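Local coordinates for protein meta cleavage compound hydrolase (PDB 1J1I) that probably hydrolyses a carbon-carbon bond of the meta-cleavage compound formed during bacterial breakdown of carbazole, releasing anthranilate, at residues A[81-91]-A[193-204]. Residues are numbered along the deposited sequence; the frame is centred on the assembly and turned at random.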
ATOM      1  N   LYS A  81      14.551  -3.272 -33.278  1.00 20.60           N
ATOM      2  CA  LYS A  81      13.261  -3.653 -33.825  1.00 23.17           C
ATOM      3  C   LYS A  81      13.461  -4.567 -35.027  1.00 25.96           C
ATOM      4  O   LYS A  81      13.254  -4.162 -36.170  1.00 27.59           O
ATOM      5  CB  LYS A  81      12.501  -2.385 -34.221  1.00 23.36           C
ATOM      6  CG  LYS A  81      12.406  -1.394 -33.068  1.00 24.54           C
ATOM      7  CD  LYS A  81      11.821  -0.062 -33.476  1.00 26.87           C
ATOM      8  CE  LYS A  81      11.717   0.861 -32.265  1.00 27.56           C
ATOM      9  NZ  LYS A  81      13.033   1.113 -31.608  1.00 26.43           N
ATOM     10  N   PRO A  82      13.876  -5.817 -34.781  1.00 24.79           N
ATOM     11  CA  PRO A  82      14.098  -6.765 -35.872  1.00 26.67           C
ATOM     12  C   PRO A  82      12.797  -7.194 -36.544  1.00 28.95           C
ATOM     13  O   PRO A  82      11.708  -7.027 -35.991  1.00 29.26           O
ATOM     14  CB  PRO A  82      14.810  -7.922 -35.176  1.00 28.33           C
ATOM     15  CG  PRO A  82      14.186  -7.914 -33.814  1.00 28.61           C
ATOM     16  CD  PRO A  82      14.167  -6.438 -33.477  1.00 24.87           C
ATOM     17  N   ASP A  83      12.917  -7.740 -37.747  1.00 33.14           N
ATOM     18  CA  ASP A  83      11.745  -8.191 -38.479  1.00 36.77           C
ATOM     19  C   ASP A  83      11.363  -9.574 -37.983  1.00 35.57           C
ATOM     20  O   ASP A  83      11.758 -10.586 -38.561  1.00 33.57           O
ATOM     21  CB  ASP A  83      12.036  -8.230 -39.976  1.00 43.45           C
ATOM     22  CG  ASP A  83      10.856  -8.722 -40.776  1.00 46.18           C
ATOM     23  OD1 ASP A  83       9.746  -8.177 -40.589  1.00 42.69           O
ATOM     24  OD2 ASP A  83      11.040  -9.652 -41.587  1.00 52.10           O
ATOM     25  N   ILE A  84      10.595  -9.604 -36.898  1.00 33.17           N
ATOM     26  CA  ILE A  84      10.164 -10.853 -36.291  1.00 30.95           C
ATOM     27  C   ILE A  84       8.712 -10.748 -35.853  1.00 30.96           C
ATOM     28  O   ILE A  84       8.084  -9.697 -35.985  1.00 31.06           O
ATOM     29  CB  ILE A  84      10.984 -11.178 -35.030  1.00 37.24           C
ATOM     30  CG1 ILE A  84      10.667 -10.152 -33.936  1.00 34.56           C
ATOM     31  CG2 ILE A  84      12.471 -11.167 -35.349  1.00 37.19           C
ATOM     32  CD1 ILE A  84      11.360 -10.422 -32.614  1.00 39.54           C
ATOM     33  N   GLU A  85       8.182 -11.851 -35.335  1.00 31.96           N
ATOM     34  CA  GLU A  85       6.818 -11.854 -34.832  1.00 35.21           C
ATOM     35  C   GLU A  85       6.945 -11.360 -33.395  1.00 24.76           C
ATOM     36  O   GLU A  85       7.659 -11.955 -32.592  1.00 25.54           O
ATOM     37  CB  GLU A  85       6.222 -13.266 -34.859  1.00 32.99           C
ATOM     38  CG  GLU A  85       4.818 -13.339 -34.274  1.00 42.41           C
ATOM     39  CD  GLU A  85       4.182 -14.712 -34.411  1.00 45.47           C
ATOM     40  OE1 GLU A  85       4.870 -15.723 -34.150  1.00 50.55           O
ATOM     41  OE2 GLU A  85       2.986 -14.779 -34.767  1.00 48.14           O
ATOM     42  N   TYR A  86       6.273 -10.258 -33.086  1.00 25.12           N
ATOM     43  CA  TYR A  86       6.334  -9.679 -31.752  1.00 26.53           C
ATOM     44  C   TYR A  86       5.302 -10.303 -30.824  1.00 22.96           C
ATOM     45  O   TYR A  86       4.184  -9.808 -30.701  1.00 29.41           O
ATOM     46  CB  TYR A  86       6.132  -8.161 -31.837  1.00 26.11           C
ATOM     47  CG  TYR A  86       7.317  -7.421 -32.421  1.00 20.51           C
ATOM     48  CD1 TYR A  86       8.247  -6.788 -31.592  1.00 29.19           C
ATOM     49  CD2 TYR A  86       7.527  -7.371 -33.800  1.00 25.33           C
ATOM     50  CE1 TYR A  86       9.356  -6.122 -32.121  1.00 28.24           C
ATOM     51  CE2 TYR A  86       8.639  -6.711 -34.341  1.00 25.42           C
ATOM     52  CZ  TYR A  86       9.547  -6.090 -33.496  1.00 28.20           C
ATOM     53  OH  TYR A  86      10.652  -5.453 -34.018  1.00 25.78           O
ATOM     54  N   THR A  87       5.689 -11.400 -30.178  1.00 22.63           N
ATOM     55  CA  THR A  87       4.807 -12.104 -29.249  1.00 26.40           C
ATOM     56  C   THR A  87       5.184 -11.755 -27.811  1.00 25.22           C
ATOM     57  O   THR A  87       6.269 -11.232 -27.559  1.00 22.68           O
ATOM     58  CB  THR A  87       4.938 -13.627 -29.409  1.00 28.80           C
ATOM     59  OG1 THR A  87       6.234 -14.042 -28.957  1.00 25.49           O
ATOM     60  CG2 THR A  87       4.769 -14.026 -30.871  1.00 29.34           C
ATOM     61  N   GLN A  88       4.290 -12.045 -26.870  1.00 21.80           N
ATOM     62  CA  GLN A  88       4.575 -11.772 -25.465  1.00 20.74           C
ATOM     63  C   GLN A  88       5.753 -12.654 -25.066  1.00 20.20           C
ATOM     64  O   GLN A  88       6.606 -12.259 -24.276  1.00 21.47           O
ATOM     65  CB  GLN A  88       3.347 -12.084 -24.606  1.00 20.85           C
ATOM     66  CG  GLN A  88       3.539 -11.854 -23.108  1.00 19.49           C
ATOM     67  CD  GLN A  88       4.072 -10.471 -22.780  1.00 24.84           C
ATOM     68  OE1 GLN A  88       3.864  -9.513 -23.527  1.00 21.24           O
ATOM     69  NE2 GLN A  88       4.751 -10.357 -21.646  1.00 25.16           N
ATOM     70  N   ASP A  89       5.809 -13.848 -25.646  1.00 19.28           N
ATOM     71  CA  ASP A  89       6.891 -14.779 -25.368  1.00 24.58           C
ATOM     72  C   ASP A  89       8.237 -14.142 -25.735  1.00 24.92           C
ATOM     73  O   ASP A  89       9.226 -14.291 -25.013  1.00 23.09           O
ATOM     74  CB  ASP A  89       6.686 -16.056 -26.179  1.00 32.53           C
ATOM     75  CG  ASP A  89       5.280 -16.614 -26.037  1.00 48.14           C
ATOM     76  OD1 ASP A  89       4.295 -15.875 -26.308  1.00 43.44           O
ATOM     77  OD2 ASP A  89       5.164 -17.799 -25.658  1.00 49.89           O
ATOM     78  N   ARG A  90       8.257 -13.421 -26.851  1.00 22.84           N
ATOM     79  CA  ARG A  90       9.474 -12.765 -27.326  1.00 25.78           C
ATOM     80  C   ARG A  90       9.916 -11.631 -26.394  1.00 25.63           C
ATOM     81  O   ARG A  90      11.112 -11.437 -26.169  1.00 22.47           O
ATOM     82  CB  ARG A  90       9.254 -12.238 -28.747  1.00 28.94           C
ATOM     83  CG  ARG A  90      10.517 -12.131 -29.580  1.00 41.37           C
ATOM     84  CD  ARG A  90      11.293 -13.444 -29.583  1.00 46.98           C
ATOM     85  NE  ARG A  90      12.363 -13.444 -30.573  1.00 53.38           N
ATOM     86  CZ  ARG A  90      12.164 -13.547 -31.883  1.00 55.37           C
ATOM     87  NH1 ARG A  90      10.930 -13.662 -32.361  1.00 60.19           N
ATOM     88  NH2 ARG A  90      13.195 -13.533 -32.716  1.00 56.35           N
ATOM     89  N   ARG A  91       8.961 -10.879 -25.849  1.00 18.81           N
ATOM     90  CA  ARG A  91       9.309  -9.801 -24.925  1.00 16.73           C
ATOM     91  C   ARG A  91       9.853 -10.384 -23.619  1.00 16.51           C
ATOM     92  O   ARG A  91      10.778  -9.831 -23.020  1.00 19.40           O
ATOM     93  CB  ARG A  91       8.094  -8.913 -24.629  1.00 20.33           C
ATOM     94  CG  ARG A  91       7.793  -7.862 -25.695  1.00 20.28           C
ATOM     95  CD  ARG A  91       6.604  -6.987 -25.284  1.00 17.22           C
ATOM     96  NE  ARG A  91       5.352  -7.739 -25.306  1.00 22.84           N
ATOM     97  CZ  ARG A  91       4.648  -7.989 -26.406  1.00 22.39           C
ATOM     98  NH1 ARG A  91       5.068  -7.538 -27.581  1.00 23.98           N
ATOM     99  NH2 ARG A  91       3.532  -8.703 -26.336  1.00 25.55           N
ATOM    100  N   ALA A 193      10.275   3.526 -37.835  1.00 31.33           N
ATOM    101  CA  ALA A 193      10.717   2.198 -37.409  1.00 32.80           C
ATOM    102  C   ALA A 193       9.969   1.802 -36.133  1.00 30.37           C
ATOM    103  O   ALA A 193       9.518   0.663 -35.981  1.00 26.90           O
ATOM    104  CB  ALA A 193      12.218   2.193 -37.155  1.00 36.20           C
ATOM    105  N   THR A 194       9.845   2.758 -35.219  1.00 31.34           N
ATOM    106  CA  THR A 194       9.155   2.538 -33.953  1.00 30.70           C
ATOM    107  C   THR A 194       7.674   2.269 -34.207  1.00 30.10           C
ATOM    108  O   THR A 194       7.065   1.409 -33.569  1.00 27.95           O
ATOM    109  CB  THR A 194       9.290   3.769 -33.038  1.00 29.59           C
ATOM    110  OG1 THR A 194      10.680   4.053 -32.826  1.00 32.79           O
ATOM    111  CG2 THR A 194       8.616   3.515 -31.694  1.00 28.99           C
ATOM    112  N   ARG A 195       7.100   3.010 -35.148  1.00 28.94           N
ATOM    113  CA  ARG A 195       5.694   2.847 -35.480  1.00 27.73           C
ATOM    114  C   ARG A 195       5.430   1.485 -36.106  1.00 24.70           C
ATOM    115  O   ARG A 195       4.416   0.854 -35.817  1.00 27.24           O
ATOM    116  CB  ARG A 195       5.238   3.958 -36.430  1.00 28.19           C
ATOM    117  CG  ARG A 195       3.795   3.806 -36.884  1.00 36.30           C
ATOM    118  CD  ARG A 195       3.336   4.992 -37.709  1.00 41.62           C
ATOM    119  NE  ARG A 195       1.935   4.860 -38.100  1.00 47.05           N
ATOM    120  CZ  ARG A 195       1.225   5.825 -38.675  1.00 49.95           C
ATOM    121  NH1 ARG A 195       1.781   7.003 -38.927  1.00 47.99           N
ATOM    122  NH2 ARG A 195      -0.045   5.613 -38.994  1.00 52.04           N
ATOM    123  N   LYS A 196       6.344   1.032 -36.959  1.00 27.75           N
ATOM    124  CA  LYS A 196       6.193  -0.264 -37.611  1.00 27.51           C
ATOM    125  C   LYS A 196       6.200  -1.397 -36.585  1.00 26.49           C
ATOM    126  O   LYS A 196       5.391  -2.325 -36.665  1.00 24.95           O
ATOM    127  CB  LYS A 196       7.314  -0.486 -38.630  1.00 27.61           C
ATOM    128  CG  LYS A 196       7.214  -1.805 -39.387  1.00 37.35           C
ATOM    129  CD  LYS A 196       8.330  -1.941 -40.419  1.00 46.16           C
ATOM    130  CE  LYS A 196       8.229  -3.248 -41.197  1.00 47.14           C
ATOM    131  NZ  LYS A 196       8.380  -4.447 -40.323  1.00 53.22           N
ATOM    132  N   ALA A 197       7.121  -1.327 -35.629  1.00 23.58           N
ATOM    133  CA  ALA A 197       7.205  -2.351 -34.592  1.00 24.76           C
ATOM    134  C   ALA A 197       5.965  -2.290 -33.703  1.00 23.68           C
ATOM    135  O   ALA A 197       5.459  -3.320 -33.256  1.00 24.19           O
ATOM    136  CB  ALA A 197       8.464  -2.155 -33.749  1.00 24.68           C
ATOM    137  N   TYR A 198       5.475  -1.078 -33.453  1.00 25.21           N
ATOM    138  CA  TYR A 198       4.292  -0.900 -32.617  1.00 27.81           C
ATOM    139  C   TYR A 198       3.081  -1.546 -33.278  1.00 31.82           C
ATOM    140  O   TYR A 198       2.278  -2.206 -32.621  1.00 26.21           O
ATOM    141  CB  TYR A 198       4.007   0.585 -32.394  1.00 27.40           C
ATOM    142  CG  TYR A 198       2.733   0.820 -31.622  1.00 30.77           C
ATOM    143  CD1 TYR A 198       2.644   0.483 -30.272  1.00 28.96           C
ATOM    144  CD2 TYR A 198       1.600   1.339 -32.250  1.00 32.56           C
ATOM    145  CE1 TYR A 198       1.462   0.652 -29.565  1.00 29.97           C
ATOM    146  CE2 TYR A 198       0.408   1.515 -31.547  1.00 34.24           C
ATOM    147  CZ  TYR A 198       0.348   1.168 -30.206  1.00 34.00           C
ATOM    148  OH  TYR A 198      -0.823   1.331 -29.503  1.00 44.43           O
ATOM    149  N   VAL A 199       2.948  -1.342 -34.584  1.00 29.55           N
ATOM    150  CA  VAL A 199       1.839  -1.923 -35.320  1.00 29.68           C
ATOM    151  C   VAL A 199       1.889  -3.440 -35.237  1.00 28.02           C
ATOM    152  O   VAL A 199       0.865  -4.085 -35.021  1.00 30.02           O
ATOM    153  CB  VAL A 199       1.863  -1.489 -36.802  1.00 33.34           C
ATOM    154  CG1 VAL A 199       0.874  -2.327 -37.611  1.00 36.61           C
ATOM    155  CG2 VAL A 199       1.511  -0.015 -36.906  1.00 34.62           C
ATOM    156  N   ALA A 200       3.081  -4.006 -35.407  1.00 25.39           N
ATOM    157  CA  ALA A 200       3.254  -5.456 -35.340  1.00 24.38           C
ATOM    158  C   ALA A 200       2.961  -5.959 -33.928  1.00 21.33           C
ATOM    159  O   ALA A 200       2.350  -7.015 -33.750  1.00 24.95           O
ATOM    160  CB  ALA A 200       4.672  -5.837 -35.744  1.00 22.17           C
ATOM    161  N   THR A 201       3.403  -5.203 -32.927  1.00 22.39           N
ATOM    162  CA  THR A 201       3.170  -5.571 -31.531  1.00 23.64           C
ATOM    163  C   THR A 201       1.663  -5.642 -31.240  1.00 24.36           C
ATOM    164  O   THR A 201       1.177  -6.618 -30.664  1.00 24.26           O
ATOM    165  CB  THR A 201       3.839  -4.545 -30.567  1.00 21.71           C
ATOM    166  OG1 THR A 201       5.268  -4.651 -30.672  1.00 20.95           O
ATOM    167  CG2 THR A 201       3.422  -4.796 -29.127  1.00 23.21           C
ATOM    168  N   MET A 202       0.929  -4.608 -31.646  1.00 24.44           N
ATOM    169  CA  MET A 202      -0.515  -4.561 -31.419  1.00 26.48           C
ATOM    170  C   MET A 202      -1.279  -5.604 -32.226  1.00 27.44           C
ATOM    171  O   MET A 202      -2.320  -6.098 -31.791  1.00 26.49           O
ATOM    172  CB  MET A 202      -1.061  -3.165 -31.734  1.00 29.25           C
ATOM    173  CG  MET A 202      -0.519  -2.074 -30.825  1.00 28.58           C
ATOM    174  SD  MET A 202      -0.547  -2.574 -29.083  1.00 38.38           S
ATOM    175  CE  MET A 202      -2.302  -2.669 -28.779  1.00 39.48           C
ATOM    176  N   GLN A 203      -0.757  -5.942 -33.399  1.00 27.19           N
ATOM    177  CA  GLN A 203      -1.395  -6.929 -34.260  1.00 30.71           C
ATOM    178  C   GLN A 203      -1.450  -8.288 -33.572  1.00 28.75           C
ATOM    179  O   GLN A 203      -2.498  -8.934 -33.541  1.00 28.77           O
ATOM    180  CB  GLN A 203      -0.630  -7.056 -35.579  1.00 31.76           C
ATOM    181  CG  GLN A 203      -1.297  -7.975 -36.590  1.00 35.10           C
ATOM    182  CD  GLN A 203      -0.461  -8.165 -37.837  1.00 39.11           C
ATOM    183  OE1 GLN A 203       0.168  -7.225 -38.319  1.00 41.58           O
ATOM    184  NE2 GLN A 203      -0.459  -9.382 -38.375  1.00 35.93           N
ATOM    185  N   TRP A 204      -0.319  -8.721 -33.021  1.00 25.32           N
ATOM    186  CA  TRP A 204      -0.269 -10.006 -32.336  1.00 25.32           C
ATOM    187  C   TRP A 204      -1.232 -10.023 -31.153  1.00 22.16           C
ATOM    188  O   TRP A 204      -1.968 -10.983 -30.955  1.00 25.61           O
ATOM    189  CB  TRP A 204       1.144 -10.298 -31.828  1.00 24.52           C
ATOM    190  CG  TRP A 204       1.237 -11.629 -31.164  1.00 25.82           C
ATOM    191  CD1 TRP A 204       1.399 -12.845 -31.776  1.00 24.50           C
ATOM    192  CD2 TRP A 204       1.098 -11.901 -29.765  1.00 23.21           C
ATOM    193  NE1 TRP A 204       1.369 -13.851 -30.843  1.00 27.88           N
ATOM    194  CE2 TRP A 204       1.186 -13.300 -29.595  1.00 25.79           C
ATOM    195  CE3 TRP A 204       0.907 -11.095 -28.630  1.00 23.91           C
ATOM    196  CZ2 TRP A 204       1.091 -13.919 -28.342  1.00 25.64           C
ATOM    197  CZ3 TRP A 204       0.810 -11.708 -27.377  1.00 20.47           C
ATOM    198  CH2 TRP A 204       0.904 -13.104 -27.246  1.00 21.07           C
TER
HETATM  199  O   HOH W   1       2.721  -8.383 -29.121  1.00 21.80           O
HETATM  200  O   HOH W   2       4.567  -9.340 -34.918  1.00 42.69           O
HETATM  201  O   HOH W   3       7.006  -5.613 -28.553  1.00 19.83           O
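Apolar packing topped up by bridging waters joins Tyr86, Thr87 and Gln88 to Ala197, Ala200, Thr201 and Trp204, where the loop leading into helix 88-101 runs along helix 192-208. The indole of Trp204 lies against the first turn of helix 88-101: Thr87 CA sits 3.7 Å above the ring plane, over its centre, and Gln88 N over the same face nearer the rim. Thr87 CG2 makes a CH-pi contact, 3.8 Å from the centroid of the five-membered ring and 27° off its normal. The other branch of Thr87 serves as N-cap, OG1 accepting from Arg90 N at 3.0 Å, so the methyl is held against the indole. With CG anti to the backbone N (chi1 -178°), Trp204 reaches across to this helix start; an alanine here would probably open a gap beneath Thr87 and Gln88 and leave the Thr87 methyl without the ring it packs on.

Further along, Tyr86 sets its ring beside the methyls of two alanines one helical turn apart, CD2 lying 3.8 Å from Ala200 CB and CZ 4.1 Å from Ala197 CB. Lys81 extends the apolar contact with its methylene chain, while its NZ binds Thr79 O and Gly77 O.

Water carries most of the polar links across the interface; a direct one is the long salt bridge from Asp83 OD1 to Lys196 NZ, 4.0 Å. One water donates to Tyr86 O and Thr201 O and accepts from Arg91 NH2; another joins Arg91 NH1 to Thr201 OG1. The guanidinium is held side-on, NE and NH2 both 2.9 Å from Gln88 OE1. The Gln88 side chain lies about 10 Å from that of Ser114, the probable nucleophile. Such packing against the core, by a helix between strands 131-137 and 225-230 in sequence, is typical of the lid of alpha/beta hydrolases.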